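Local coordinates for protein excinuclease ABC, subunit A. (Deinococcus radiodurans, PDB 2VF7) that binds DNA and hydrolyses ATP as a zinc-containing UvrA-family member of the ABC superfamily, probably contributing to recognition of damaged DNA in excision repair, at residues A[799-804]-A[819-824]. The protein carries 1 engineered substitution. Residues are numbered along the deposited sequence; the frame is centred on the assembly and turned at random.
Sequences SDWVLD and QGTPAE
The indole of Trp-801 lies flat across the backbone of Gly-820, whose CA stands 3.5 Å from the centroid of the six-membered ring and only 9° off its normal, a CH-pi contact. The ring reaches over the neighbouring strand because chi1 (-165°) sets CG opposite the backbone N, beside the carbonyl carbon, and the amide N of Thr-821 sits above the same face, 3.8 Å from the plane. Glycine suits the spot twice over: its backbone angles would jam any CB against the preceding carbonyl, and that CB would also collide with Glu-824 OE1. Were the indole cut back to an alanine's methyl, the Gly-820 backbone would probably lose its cover and Trp-502 its edge-to-face partner. Strands 801-805 and 816-820 form the antiparallel hairpin that closes one side of the second nucleotide-binding domain's ABC-type sheet, next to strand 525-529, which leads into the P-loop. Val-802 and Gly-820 are a hydrogen-bonded pair: Gly-820 N donates to Val-802 O at 3.1 Å, whereas the return bond from Val-802 N to Gly-820 O is bent and weak. On the face turned away from the indole, Val-802 directs CG2 at the ring of Pro-822, 4.1 Å from its CG, two compact apolar groups suited to a buried place. Pro-822 CG also rests 3.7 Å from Ser-799 O. Thr-821 lays its methyl CG2 against Asp-800 O (3.5 Å), while its OG1 accepts a weak bond from Glu-824 N; Glu-824 OE1 weakly answers Thr-821 N, completing a capping box that starts helix 822-825.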
loop_
_atom_site.group_PDB
_atom_site.type_symbol
_atom_site.label_atom_id
_atom_site.label_comp_id
_atom_site.label_asym_id
_atom_site.label_seq_id
_atom_site.Cartn_x
_atom_site.Cartn_y
_atom_site.Cartn_z
ATOM N N SER A 799 25.467 2.202 42.634
ATOM C CA SER A 799 26.807 2.410 42.079
ATOM C C SER A 799 27.817 2.607 43.199
ATOM O O SER A 799 27.435 2.669 44.370
ATOM C CB SER A 799 26.806 3.632 41.176
ATOM O OG SER A 799 25.870 3.440 40.140
ATOM N N ASP A 800 29.101 2.694 42.837
ATOM C CA ASP A 800 30.184 3.062 43.775
ATOM C C ASP A 800 30.626 4.522 43.612
ATOM O O ASP A 800 31.185 5.113 44.542
ATOM C CB ASP A 800 31.391 2.145 43.590
ATOM C CG ASP A 800 31.054 0.682 43.784
ATOM O OD1 ASP A 800 30.721 0.320 44.930
ATOM O OD2 ASP A 800 31.119 -0.108 42.810
ATOM N N TRP A 801 30.383 5.074 42.419
ATOM C CA TRP A 801 30.703 6.461 42.054
ATOM C C TRP A 801 29.637 7.000 41.075
ATOM O O TRP A 801 28.897 6.207 40.483
ATOM C CB TRP A 801 32.095 6.516 41.426
ATOM C CG TRP A 801 32.694 7.889 41.324
ATOM C CD1 TRP A 801 32.717 8.682 40.217
ATOM C CD2 TRP A 801 33.360 8.627 42.362
ATOM N NE1 TRP A 801 33.344 9.858 40.486
ATOM C CE2 TRP A 801 33.759 9.860 41.798
ATOM C CE3 TRP A 801 33.667 8.365 43.710
ATOM C CZ2 TRP A 801 34.442 10.844 42.540
ATOM C CZ3 TRP A 801 34.353 9.342 44.446
ATOM C CH2 TRP A 801 34.721 10.567 43.859
ATOM N N VAL A 802 29.534 8.327 40.927
ATOM C CA VAL A 802 28.537 8.965 40.035
ATOM C C VAL A 802 29.076 10.233 39.363
ATOM O O VAL A 802 29.719 11.055 40.009
ATOM C CB VAL A 802 27.188 9.317 40.763
ATOM C CG1 VAL A 802 26.231 10.045 39.824
ATOM C CG2 VAL A 802 26.506 8.076 41.343
ATOM N N LEU A 803 28.800 10.378 38.068
ATOM C CA LEU A 803 29.159 11.574 37.294
ATOM C C LEU A 803 27.915 12.277 36.746
ATOM O O LEU A 803 27.285 11.806 35.796
ATOM C CB LEU A 803 30.094 11.206 36.131
ATOM C CG LEU A 803 31.622 11.330 36.255
ATOM C CD1 LEU A 803 32.198 10.439 37.338
ATOM C CD2 LEU A 803 32.251 10.963 34.929
ATOM N N ASP A 804 27.561 13.403 37.343
ATOM C CA ASP A 804 26.398 14.154 36.896
ATOM C C ASP A 804 26.823 15.140 35.821
ATOM O O ASP A 804 27.677 15.986 36.048
ATOM C CB ASP A 804 25.732 14.886 38.065
ATOM C CG ASP A 804 24.324 15.306 37.753
ATOM O OD1 ASP A 804 23.561 14.461 37.259
ATOM O OD2 ASP A 804 23.954 16.467 38.014
ATOM N N GLN A 819 30.173 15.114 40.945
ATOM C CA GLN A 819 30.833 13.810 40.925
ATOM C C GLN A 819 31.121 13.353 42.366
ATOM O O GLN A 819 31.347 14.191 43.242
ATOM C CB GLN A 819 32.105 13.864 40.074
ATOM C CG GLN A 819 33.239 14.730 40.634
ATOM C CD GLN A 819 34.335 15.011 39.616
ATOM O OE1 GLN A 819 34.697 14.150 38.803
ATOM N NE2 GLN A 819 34.866 16.230 39.651
ATOM N N GLY A 820 31.097 12.039 42.602
ATOM C CA GLY A 820 31.259 11.465 43.952
ATOM C C GLY A 820 30.481 10.166 44.120
ATOM O O GLY A 820 29.957 9.627 43.146
ATOM N N THR A 821 30.401 9.656 45.347
ATOM C CA THR A 821 29.548 8.494 45.644
ATOM C C THR A 821 28.076 8.908 45.489
ATOM O O THR A 821 27.793 10.105 45.423
ATOM C CB THR A 821 29.795 7.977 47.063
ATOM O OG1 THR A 821 29.710 9.067 47.990
ATOM C CG2 THR A 821 31.190 7.339 47.180
ATOM N N PRO A 822 27.131 7.941 45.390
ATOM C CA PRO A 822 25.729 8.371 45.286
ATOM C C PRO A 822 25.280 9.295 46.425
ATOM O O PRO A 822 24.671 10.339 46.169
ATOM C CB PRO A 822 24.951 7.047 45.301
ATOM C CG PRO A 822 25.929 6.009 44.864
ATOM C CD PRO A 822 27.268 6.472 45.332
ATOM N N ALA A 823 25.604 8.912 47.663
ATOM C CA ALA A 823 25.342 9.694 48.883
ATOM C C ALA A 823 25.955 11.099 48.885
ATOM O O ALA A 823 25.334 12.052 49.381
ATOM C CB ALA A 823 25.834 8.920 50.112
ATOM N N GLU A 824 27.186 11.215 48.382
ATOM C CA GLU A 824 27.839 12.515 48.210
ATOM C C GLU A 824 27.067 13.371 47.198
ATOM O O GLU A 824 26.653 14.483 47.514
ATOM C CB GLU A 824 29.315 12.349 47.803
ATOM C CG GLU A 824 30.285 12.168 48.993
ATOM C CD GLU A 824 31.725 11.738 48.595
ATOM O OE1 GLU A 824 32.046 11.693 47.389
ATOM O OE2 GLU A 824 32.544 11.442 49.505
#